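Uly1 (Catenovulum maritimum, PDB 7DRQ) is an ulvan lyase of polysaccharide lyase family 24 that probably cleaves ulvan by beta-elimination and binds calcium ions. Local coordinates at residues Ile122-Met128 and Tyr147-Ser153; Thr205-His210 and Lys265-Ala269; Pro330-Leu334 and Gln364-Trp368. One frame throughout, in Å; residues are numbered along the deposited sequence.

Interaction 1. Residues Ile122-Met128 and Tyr147-Ser153; sequences IHLLYDM and YFRYSYS
The F148 ring touches L125 and the selenomethionine M128, although its CB leaves the other segment. M128 SE comes in obliquely, 3.6 Å from F148 CD1, as a Met-aromatic contact. L125 CD2 meets the same ring at F148 CZ, 3.7 Å away. R149 runs extended from CG to NE past Y126 O. R149 NH1 donates to D127 O at 2.9 Å. NH1 lies in the plane of the D127 carbonyl, while D127 O sits 23° out of the guanidinium plane. R149 NH1 also forms a salt bridge with D127 OD2 (3.2 Å), which H93 and T96 bind as well. A leucine in place of R149 would probably leave D127 O without this donor and the D127 carboxylate without this salt bridge.

Y150 has CG anti to the backbone N (chi1 172°), which lays its ring alongside H123. The two rings meet rim to rim, their planes only 3° apart. Y150 OH and H123 ND1 share a short hydrogen bond of 2.6 Å, and W240 also binds this hydroxyl. S151 pairs with L124 through two backbone bonds. S151 OG lies 2.7 Å from Y126 OH and is also hydrogen-bonded to Y184 O. S153 OG accepts a bond from I122 N at 2.8 Å. Y126 also touches K185 of a calcium site. Strand 111-115 pairs with the far side of 122-126, and the antiparallel sheet is consistent with a beta-propeller blade.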
loop_
_atom_site.group_PDB
_atom_site.type_symbol
_atom_site.label_atom_id
_atom_site.label_comp_id
_atom_site.label_asym_id
_atom_site.label_seq_id
_atom_site.Cartn_x
_atom_site.Cartn_y
_atom_site.Cartn_z
ATOM N N ILE A 122 3.547 -10.757 15.049
ATOM C CA ILE A 122 3.731 -9.502 14.337
ATOM C C ILE A 122 4.539 -9.793 13.085
ATOM O O ILE A 122 5.531 -10.525 13.142
ATOM C CB ILE A 122 4.465 -8.470 15.207
ATOM C CG1 ILE A 122 3.756 -8.312 16.559
ATOM C CG2 ILE A 122 4.626 -7.128 14.451
ATOM C CD1 ILE A 122 4.604 -7.602 17.606
ATOM N N HIS A 123 4.126 -9.210 11.966
ATOM C CA HIS A 123 4.798 -9.427 10.688
ATOM C C HIS A 123 5.192 -8.099 10.068
ATOM O O HIS A 123 4.383 -7.166 10.029
ATOM C CB HIS A 123 3.890 -10.221 9.760
ATOM C CG HIS A 123 3.417 -11.489 10.384
ATOM N ND1 HIS A 123 4.095 -12.679 10.240
ATOM C CD2 HIS A 123 2.392 -11.738 11.235
ATOM C CE1 HIS A 123 3.488 -13.617 10.942
ATOM N NE2 HIS A 123 2.448 -13.077 11.551
ATOM N N LEU A 124 6.436 -8.025 9.590
ATOM C CA LEU A 124 6.987 -6.835 8.949
ATOM C C LEU A 124 7.607 -7.208 7.610
ATOM O O LEU A 124 8.377 -8.172 7.527
ATOM C CB LEU A 124 8.056 -6.179 9.826
ATOM C CG LEU A 124 7.559 -5.661 11.174
ATOM C CD1 LEU A 124 8.739 -5.431 12.092
ATOM C CD2 LEU A 124 6.776 -4.362 10.956
ATOM N N LEU A 125 7.307 -6.417 6.586
ATOM C CA LEU A 125 7.922 -6.552 5.271
ATOM C C LEU A 125 8.447 -5.193 4.856
ATOM O O LEU A 125 7.707 -4.207 4.911
ATOM C CB LEU A 125 6.905 -7.062 4.255
ATOM C CG LEU A 125 6.542 -8.533 4.434
ATOM C CD1 LEU A 125 5.288 -8.854 3.655
ATOM C CD2 LEU A 125 7.688 -9.456 4.003
ATOM N N TYR A 126 9.713 -5.113 4.444
ATOM C CA TYR A 126 10.221 -3.762 4.251
ATOM C C TYR A 126 11.335 -3.679 3.219
ATOM O O TYR A 126 12.060 -4.641 2.960
ATOM C CB TYR A 126 10.713 -3.170 5.568
ATOM C CG TYR A 126 11.556 -4.064 6.463
ATOM C CD1 TYR A 126 12.947 -4.124 6.319
ATOM C CD2 TYR A 126 10.973 -4.773 7.515
ATOM C CE1 TYR A 126 13.724 -4.897 7.182
ATOM C CE2 TYR A 126 11.742 -5.548 8.385
ATOM C CZ TYR A 126 13.115 -5.607 8.216
ATOM O OH TYR A 126 13.874 -6.377 9.085
ATOM N N ASP A 127 11.461 -2.471 2.661
ATOM C CA ASP A 127 12.636 -2.032 1.911
ATOM C C ASP A 127 12.843 -2.867 0.653
ATOM O O ASP A 127 13.947 -3.341 0.377
ATOM C CB ASP A 127 13.893 -2.034 2.781
ATOM C CG ASP A 127 14.899 -0.988 2.328
ATOM O OD1 ASP A 127 14.496 -0.056 1.597
ATOM O OD2 ASP A 127 16.086 -1.087 2.696
HETATM N N MSE A 128 11.762 -3.047 -0.104
HETATM C CA MSE A 128 11.755 -3.872 -1.315
HETATM C C MSE A 128 11.228 -3.132 -2.534
HETATM O O MSE A 128 10.171 -2.503 -2.483
HETATM C CB MSE A 128 10.898 -5.110 -1.080
HETATM C CG MSE A 128 11.400 -5.999 0.021
HETATM SE SE MSE A 128 10.402 -7.638 0.006
HETATM C CE MSE A 128 9.164 -7.236 1.476
ATOM N N TYR A 147 17.312 -10.134 -0.884
ATOM C CA TYR A 147 16.468 -9.447 -1.861
ATOM C C TYR A 147 15.005 -9.419 -1.446
ATOM O O TYR A 147 14.228 -8.631 -2.005
ATOM C CB TYR A 147 16.580 -10.120 -3.235
ATOM C CG TYR A 147 16.331 -11.606 -3.157
ATOM C CD1 TYR A 147 15.041 -12.118 -3.205
ATOM C CD2 TYR A 147 17.388 -12.497 -3.011
ATOM C CE1 TYR A 147 14.811 -13.480 -3.126
ATOM C CE2 TYR A 147 17.168 -13.852 -2.925
ATOM C CZ TYR A 147 15.879 -14.336 -2.980
ATOM O OH TYR A 147 15.647 -15.684 -2.899
ATOM N N PHE A 148 14.623 -10.265 -0.488
ATOM C CA PHE A 148 13.291 -10.308 0.096
ATOM C C PHE A 148 13.485 -10.181 1.601
ATOM O O PHE A 148 14.350 -10.854 2.169
ATOM C CB PHE A 148 12.561 -11.625 -0.258
ATOM C CG PHE A 148 11.176 -11.727 0.315
ATOM C CD1 PHE A 148 10.095 -11.181 -0.361
ATOM C CD2 PHE A 148 10.958 -12.348 1.537
ATOM C CE1 PHE A 148 8.823 -11.239 0.174
ATOM C CE2 PHE A 148 9.682 -12.424 2.083
ATOM C CZ PHE A 148 8.606 -11.872 1.395
ATOM N N ARG A 149 12.715 -9.299 2.241
ATOM C CA ARG A 149 13.045 -8.838 3.593
ATOM C C ARG A 149 11.829 -8.948 4.510
ATOM O O ARG A 149 10.946 -8.085 4.494
ATOM C CB ARG A 149 13.592 -7.408 3.548
ATOM C CG ARG A 149 14.897 -7.312 2.758
ATOM C CD ARG A 149 15.320 -5.883 2.414
ATOM N NE ARG A 149 16.714 -5.897 1.973
ATOM C CZ ARG A 149 17.334 -4.911 1.335
ATOM N NH1 ARG A 149 16.688 -3.793 1.030
ATOM N NH2 ARG A 149 18.615 -5.053 1.010
ATOM N N TYR A 150 11.805 -9.996 5.332
ATOM C CA TYR A 150 10.670 -10.319 6.189
ATOM C C TYR A 150 11.146 -10.462 7.626
ATOM O O TYR A 150 12.130 -11.165 7.891
ATOM C CB TYR A 150 10.011 -11.619 5.698
ATOM C CG TYR A 150 8.939 -12.205 6.588
ATOM C CD1 TYR A 150 7.909 -11.418 7.095
ATOM C CD2 TYR A 150 8.937 -13.565 6.884
ATOM C CE1 TYR A 150 6.915 -11.969 7.913
ATOM C CE2 TYR A 150 7.947 -14.132 7.683
ATOM C CZ TYR A 150 6.942 -13.329 8.197
ATOM O OH TYR A 150 5.965 -13.894 8.985
ATOM N N SER A 151 10.442 -9.819 8.553
ATOM C CA SER A 151 10.714 -9.975 9.975
ATOM C C SER A 151 9.422 -10.374 10.674
ATOM O O SER A 151 8.329 -9.953 10.279
ATOM C CB SER A 151 11.283 -8.675 10.584
ATOM O OG SER A 151 12.615 -8.452 10.150
ATOM N N TYR A 152 9.541 -11.205 11.710
ATOM C CA TYR A 152 8.342 -11.680 12.381
ATOM C C TYR A 152 8.667 -12.060 13.815
ATOM O O TYR A 152 9.826 -12.249 14.192
ATOM C CB TYR A 152 7.696 -12.866 11.645
ATOM C CG TYR A 152 8.512 -14.138 11.670
ATOM C CD1 TYR A 152 9.584 -14.323 10.789
ATOM C CD2 TYR A 152 8.221 -15.155 12.564
ATOM C CE1 TYR A 152 10.335 -15.505 10.804
ATOM C CE2 TYR A 152 8.970 -16.340 12.587
ATOM C CZ TYR A 152 10.028 -16.499 11.712
ATOM O OH TYR A 152 10.767 -17.673 11.738
ATOM N N SER A 153 7.616 -12.190 14.602
ATOM C CA SER A 153 7.741 -12.271 16.047
ATOM C C SER A 153 7.311 -13.639 16.560
ATOM O O SER A 153 6.762 -14.479 15.833
ATOM C CB SER A 153 6.892 -11.182 16.707
ATOM O OG SER A 153 5.554 -11.636 16.808
#

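Interaction 2. Residues Thr205-His210 and Lys265-Ala269; sequences TFFTSH and KMKYA
The Y268 ring carries S209 on one face and turns an edge toward H210. S209 CA sits over the ring centre, 3.5 Å from the Y268 centroid, as a CH-pi contact. S209 CB lies over the same face. The edge of Y268 points at the face of H210 in a T-shaped (edge-to-face) pair, with ring centroids 5.0 Å apart and planes at 83°. H210 CD2 lies in the plane of the Y268 ring, while Y268 OH sits above the H210 ring, offset toward its rim.

The contact joins two successive sheets, consistent with neighbouring blades of a beta-propeller. Strands 201-208 and 261-269 are each the first strand of their own sheet. Their short axes run nearly parallel, at 17°, and approach to 6.4 Å. Side chains rather than backbone pairing bridge the seam.

Y268 CG stands anti to the backbone N (chi1 -171°), which sends the ring across the seam and under the turn that follows T208. Its hydroxyl then receives a weak hydrogen bond from H210 N, 3.3 Å from Y268 OH. S209 OG is held by D213 N.

F207 fills the middle of the seam. The methyl of the selenomethionine M266 approaches its ring obliquely, with M266 CE 3.4 Å from F207 CZ. Y268 CB also meets this ring obliquely, and I273 of the second sheet touches F207, M266 and Y268 alike. The F207 and F215 rings meet nearly parallel.

At the other end T205 and K265 cross at about a right angle, with T205 CG2 4.1 Å from K265 CD. There one water bridges the two strands, 3.0 Å from T205 OG1 and accepting a weak bond from K265 NZ at 3.3 Å.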
loop_
_atom_site.group_PDB
_atom_site.type_symbol
_atom_site.label_atom_id
_atom_site.label_comp_id
_atom_site.label_asym_id
_atom_site.label_seq_id
_atom_site.Cartn_x
_atom_site.Cartn_y
_atom_site.Cartn_z
ATOM N N THR A 205 1.312 -5.428 1.141
ATOM C CA THR A 205 0.054 -4.949 1.704
ATOM C C THR A 205 -0.684 -6.130 2.312
ATOM O O THR A 205 -1.092 -7.038 1.582
ATOM C CB THR A 205 -0.815 -4.268 0.641
ATOM O OG1 THR A 205 -0.096 -3.167 0.077
ATOM C CG2 THR A 205 -2.109 -3.731 1.275
ATOM N N PHE A 206 -0.852 -6.113 3.632
ATOM C CA PHE A 206 -1.591 -7.140 4.345
ATOM C C PHE A 206 -3.074 -6.793 4.414
ATOM O O PHE A 206 -3.469 -5.625 4.377
ATOM C CB PHE A 206 -1.075 -7.299 5.779
ATOM C CG PHE A 206 0.376 -7.705 5.895
ATOM C CD1 PHE A 206 0.742 -9.050 5.866
ATOM C CD2 PHE A 206 1.355 -6.748 6.146
ATOM C CE1 PHE A 206 2.068 -9.424 6.030
ATOM C CE2 PHE A 206 2.676 -7.113 6.314
ATOM C CZ PHE A 206 3.039 -8.459 6.253
ATOM N N PHE A 207 -3.899 -7.824 4.567
ATOM C CA PHE A 207 -5.303 -7.626 4.901
ATOM C C PHE A 207 -5.766 -8.802 5.748
ATOM O O PHE A 207 -5.158 -9.875 5.738
ATOM C CB PHE A 207 -6.187 -7.466 3.652
ATOM C CG PHE A 207 -6.005 -8.536 2.603
ATOM C CD1 PHE A 207 -4.997 -8.432 1.649
ATOM C CD2 PHE A 207 -6.865 -9.634 2.549
ATOM C CE1 PHE A 207 -4.839 -9.400 0.672
ATOM C CE2 PHE A 207 -6.718 -10.608 1.565
ATOM C CZ PHE A 207 -5.703 -10.502 0.637
ATOM N N THR A 208 -6.855 -8.586 6.488
ATOM C CA THR A 208 -7.383 -9.577 7.417
ATOM C C THR A 208 -8.863 -9.808 7.154
ATOM O O THR A 208 -9.585 -8.908 6.722
ATOM C CB THR A 208 -7.198 -9.155 8.886
ATOM O OG1 THR A 208 -7.764 -7.852 9.095
ATOM C CG2 THR A 208 -5.724 -9.085 9.235
ATOM N N SER A 209 -9.315 -11.016 7.456
ATOM C CA SER A 209 -10.718 -11.362 7.289
ATOM C C SER A 209 -11.489 -11.187 8.597
ATOM O O SER A 209 -10.921 -10.925 9.660
ATOM C CB SER A 209 -10.846 -12.799 6.796
ATOM O OG SER A 209 -10.578 -13.693 7.866
ATOM N N HIS A 210 -12.811 -11.361 8.500
ATOM C CA HIS A 210 -13.693 -11.252 9.661
ATOM C C HIS A 210 -13.257 -12.188 10.779
ATOM O O HIS A 210 -13.148 -11.788 11.945
ATOM C CB HIS A 210 -15.129 -11.581 9.247
ATOM C CG HIS A 210 -15.824 -10.473 8.522
ATOM N ND1 HIS A 210 -16.885 -10.695 7.668
ATOM C CD2 HIS A 210 -15.621 -9.132 8.532
ATOM C CE1 HIS A 210 -17.303 -9.538 7.182
ATOM N NE2 HIS A 210 -16.556 -8.575 7.693
ATOM N N LYS A 265 -4.955 -3.025 -6.089
ATOM C CA LYS A 265 -4.801 -3.487 -4.718
ATOM C C LYS A 265 -5.908 -4.472 -4.392
ATOM O O LYS A 265 -7.065 -4.265 -4.778
ATOM C CB LYS A 265 -4.836 -2.315 -3.737
ATOM C CG LYS A 265 -4.379 -2.693 -2.331
ATOM C CD LYS A 265 -4.017 -1.460 -1.510
ATOM C CE LYS A 265 -3.060 -0.552 -2.250
ATOM N NZ LYS A 265 -2.703 0.616 -1.391
HETATM N N MSE A 266 -5.535 -5.549 -3.703
HETATM C CA MSE A 266 -6.491 -6.469 -3.126
HETATM C C MSE A 266 -6.874 -5.951 -1.754
HETATM O O MSE A 266 -6.045 -5.359 -1.048
HETATM C CB MSE A 266 -5.909 -7.884 -2.996
HETATM C CG MSE A 266 -5.412 -8.449 -4.287
HETATM SE SE MSE A 266 -4.773 -10.292 -3.993
HETATM C CE MSE A 266 -5.993 -10.867 -2.757
ATOM N N LYS A 267 -8.138 -6.139 -1.395
ATOM C CA LYS A 267 -8.633 -5.760 -0.081
ATOM C C LYS A 267 -9.634 -6.796 0.382
ATOM O O LYS A 267 -10.229 -7.515 -0.423
ATOM C CB LYS A 267 -9.330 -4.394 -0.084
ATOM C CG LYS A 267 -8.493 -3.244 -0.595
ATOM C CD LYS A 267 -9.331 -1.956 -0.587
ATOM C CE LYS A 267 -8.619 -0.843 -1.331
ATOM N NZ LYS A 267 -9.268 0.497 -1.078
ATOM N N TYR A 268 -9.839 -6.850 1.695
ATOM C CA TYR A 268 -10.972 -7.571 2.250
ATOM C C TYR A 268 -12.103 -6.565 2.402
ATOM O O TYR A 268 -11.955 -5.564 3.115
ATOM C CB TYR A 268 -10.617 -8.206 3.590
ATOM C CG TYR A 268 -11.665 -9.143 4.124
ATOM C CD1 TYR A 268 -11.728 -10.467 3.695
ATOM C CD2 TYR A 268 -12.571 -8.720 5.087
ATOM C CE1 TYR A 268 -12.686 -11.339 4.201
ATOM C CE2 TYR A 268 -13.519 -9.573 5.595
ATOM C CZ TYR A 268 -13.574 -10.877 5.167
ATOM O OH TYR A 268 -14.532 -11.701 5.712
ATOM N N ALA A 269 -13.204 -6.801 1.699
ATOM C CA ALA A 269 -14.281 -5.819 1.613
ATOM C C ALA A 269 -15.600 -6.563 1.584
ATOM O O ALA A 269 -15.736 -7.549 0.847
ATOM C CB ALA A 269 -14.144 -4.950 0.357
HETATM O O HOH W 1 -0.546 -0.384 0.960
#

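Interaction 3. Residues Pro330-Leu334 and Gln364-Trp368; sequences PGDLL and QTNEW
L334 packs its branched end against the strand residues T365, N366 and E367. Its CB points toward that strand. CG follows anti to the carbonyl carbon (chi1 -62°), which carries both methyls on to the strand. CD1 is the main touching atom. It lies 3.6 Å from N366 O and equally 3.6 Å from E367 N, so it rests on the peptide group between these two residues. L334 CD1 also meets T365 CG2 at 3.9 Å. The other methyl, CD2, turns to the E367 side chain and comes 4.1 Å from E367 OE1.

T365 faces the turn with both branches. Its OG1 lies 3.3 Å from P330 CB, and L333 CD1 approaches the same oxygen. Its CG2 lies 3.6 Å from P330 O. I345 touches both P330 and T365.

P330-L333 form a short 3-10 turn, with L333 N bonded to P330 O and L334 N to G331 O. The turn belongs to the loop leaving strand 326-328 and leans on strand 359-369 of the next sheet. R286 binds G331 O, and P330 lies near F287 of a calcium site.

The contacts across the segments are van der Waals ones: methyls and the proline ring rest on one another, on T365 OG1 and on backbone atoms. E367 OE2 takes its hydrogen bond from Q342 instead. The join probably depends on close fit and burial rather than on polar pairing.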
loop_
_atom_site.group_PDB
_atom_site.type_symbol
_atom_site.label_atom_id
_atom_site.label_comp_id
_atom_site.label_asym_id
_atom_site.label_seq_id
_atom_site.Cartn_x
_atom_site.Cartn_y
_atom_site.Cartn_z
ATOM N N PRO A 330 -11.583 3.943 -18.922
ATOM C CA PRO A 330 -11.395 5.392 -18.664
ATOM C C PRO A 330 -11.018 6.195 -19.904
ATOM O O PRO A 330 -11.226 7.419 -19.924
ATOM C CB PRO A 330 -10.270 5.431 -17.618
ATOM C CG PRO A 330 -10.242 4.073 -17.007
ATOM C CD PRO A 330 -10.743 3.105 -18.053
ATOM N N GLY A 331 -10.466 5.550 -20.937
ATOM C CA GLY A 331 -10.230 6.248 -22.198
ATOM C C GLY A 331 -11.499 6.875 -22.765
ATOM O O GLY A 331 -11.435 7.906 -23.451
ATOM N N ASP A 332 -12.662 6.263 -22.483
ATOM C CA ASP A 332 -13.938 6.801 -22.876
ATOM C C ASP A 332 -14.153 8.216 -22.360
ATOM O O ASP A 332 -14.976 8.944 -22.935
ATOM C CB ASP A 332 -15.055 5.911 -22.326
ATOM C CG ASP A 332 -14.993 4.560 -22.887
ATOM O OD1 ASP A 332 -14.083 4.362 -23.756
ATOM O OD2 ASP A 332 -15.921 3.715 -22.716
ATOM N N LEU A 333 -13.567 8.562 -21.214
ATOM C CA LEU A 333 -13.768 9.869 -20.619
ATOM C C LEU A 333 -13.097 10.986 -21.412
ATOM O O LEU A 333 -13.405 12.168 -21.192
ATOM C CB LEU A 333 -13.242 9.855 -19.183
ATOM C CG LEU A 333 -13.793 8.731 -18.307
ATOM C CD1 LEU A 333 -13.117 8.724 -16.935
ATOM C CD2 LEU A 333 -15.302 8.830 -18.163
ATOM N N LEU A 334 -12.177 10.645 -22.305
ATOM C CA LEU A 334 -11.536 11.589 -23.218
ATOM C C LEU A 334 -11.667 10.988 -24.608
ATOM O O LEU A 334 -10.682 10.546 -25.205
ATOM C CB LEU A 334 -10.070 11.824 -22.840
ATOM C CG LEU A 334 -9.846 12.430 -21.457
ATOM C CD1 LEU A 334 -8.404 12.241 -21.017
ATOM C CD2 LEU A 334 -10.197 13.925 -21.482
ATOM N N GLN A 364 -8.402 8.734 -11.827
ATOM C CA GLN A 364 -7.991 10.008 -12.402
ATOM C C GLN A 364 -7.465 9.740 -13.804
ATOM O O GLN A 364 -6.517 8.967 -13.983
ATOM C CB GLN A 364 -6.925 10.709 -11.567
ATOM C CG GLN A 364 -6.613 12.096 -12.121
ATOM C CD GLN A 364 -5.501 12.807 -11.384
ATOM O OE1 GLN A 364 -5.173 12.466 -10.243
ATOM N NE2 GLN A 364 -4.923 13.820 -12.028
ATOM N N THR A 365 -8.078 10.376 -14.792
ATOM C CA THR A 365 -7.737 10.172 -16.195
ATOM C C THR A 365 -7.332 11.520 -16.774
ATOM O O THR A 365 -8.161 12.433 -16.849
ATOM C CB THR A 365 -8.926 9.579 -16.952
ATOM O OG1 THR A 365 -9.295 8.334 -16.340
ATOM C CG2 THR A 365 -8.577 9.335 -18.446
ATOM N N ASN A 366 -6.072 11.650 -17.184
ATOM C CA ASN A 366 -5.544 12.941 -17.613
ATOM C C ASN A 366 -5.386 12.993 -19.127
ATOM O O ASN A 366 -5.030 11.992 -19.759
ATOM C CB ASN A 366 -4.193 13.226 -16.960
ATOM C CG ASN A 366 -4.271 13.211 -15.453
ATOM O OD1 ASN A 366 -5.214 13.746 -14.869
ATOM N ND2 ASN A 366 -3.294 12.583 -14.813
ATOM N N GLU A 367 -5.630 14.170 -19.699
ATOM C CA GLU A 367 -5.309 14.412 -21.101
ATOM C C GLU A 367 -3.885 14.942 -21.200
ATOM O O GLU A 367 -3.518 15.887 -20.494
ATOM C CB GLU A 367 -6.287 15.399 -21.738
ATOM C CG GLU A 367 -6.063 15.512 -23.262
ATOM C CD GLU A 367 -7.150 16.286 -23.971
ATOM O OE1 GLU A 367 -8.019 16.840 -23.277
ATOM O OE2 GLU A 367 -7.135 16.336 -25.227
ATOM N N TRP A 368 -3.094 14.351 -22.094
ATOM C CA TRP A 368 -1.650 14.562 -22.145
ATOM C C TRP A 368 -1.291 15.049 -23.546
ATOM O O TRP A 368 -1.318 14.266 -24.500
ATOM C CB TRP A 368 -0.939 13.254 -21.788
ATOM C CG TRP A 368 0.559 13.254 -21.818
ATOM C CD1 TRP A 368 1.357 12.845 -22.854
ATOM C CD2 TRP A 368 1.442 13.615 -20.753
ATOM N NE1 TRP A 368 2.679 12.958 -22.503
ATOM C CE2 TRP A 368 2.760 13.426 -21.220
ATOM C CE3 TRP A 368 1.249 14.100 -19.456
ATOM C CZ2 TRP A 368 3.878 13.710 -20.440
ATOM C CZ3 TRP A 368 2.361 14.376 -18.680
ATOM C CH2 TRP A 368 3.658 14.177 -19.173
#

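Overall arrangement
The three interactions follow one another along the chain. Interaction 1 lies within one sheet, built from strands 111-115, 122-126 and 150-152. Interaction 2 joins the first strands of the next two sheets, and interaction 3 sets a loop of the latter against the sheet after it. Centres of interactions 1 and 2 are 18 Å apart, and the two touch: L125 CD1 packs 3.5 Å from F206 CZ. Interaction 3 lies 37 Å from interaction 1 and 29 Å from interaction 2, centre to centre, and touches neither. Seven antiparallel sheets are consistent with a seven-bladed propeller. The contacts thus hold one sheet together and tie successive sheets to each other.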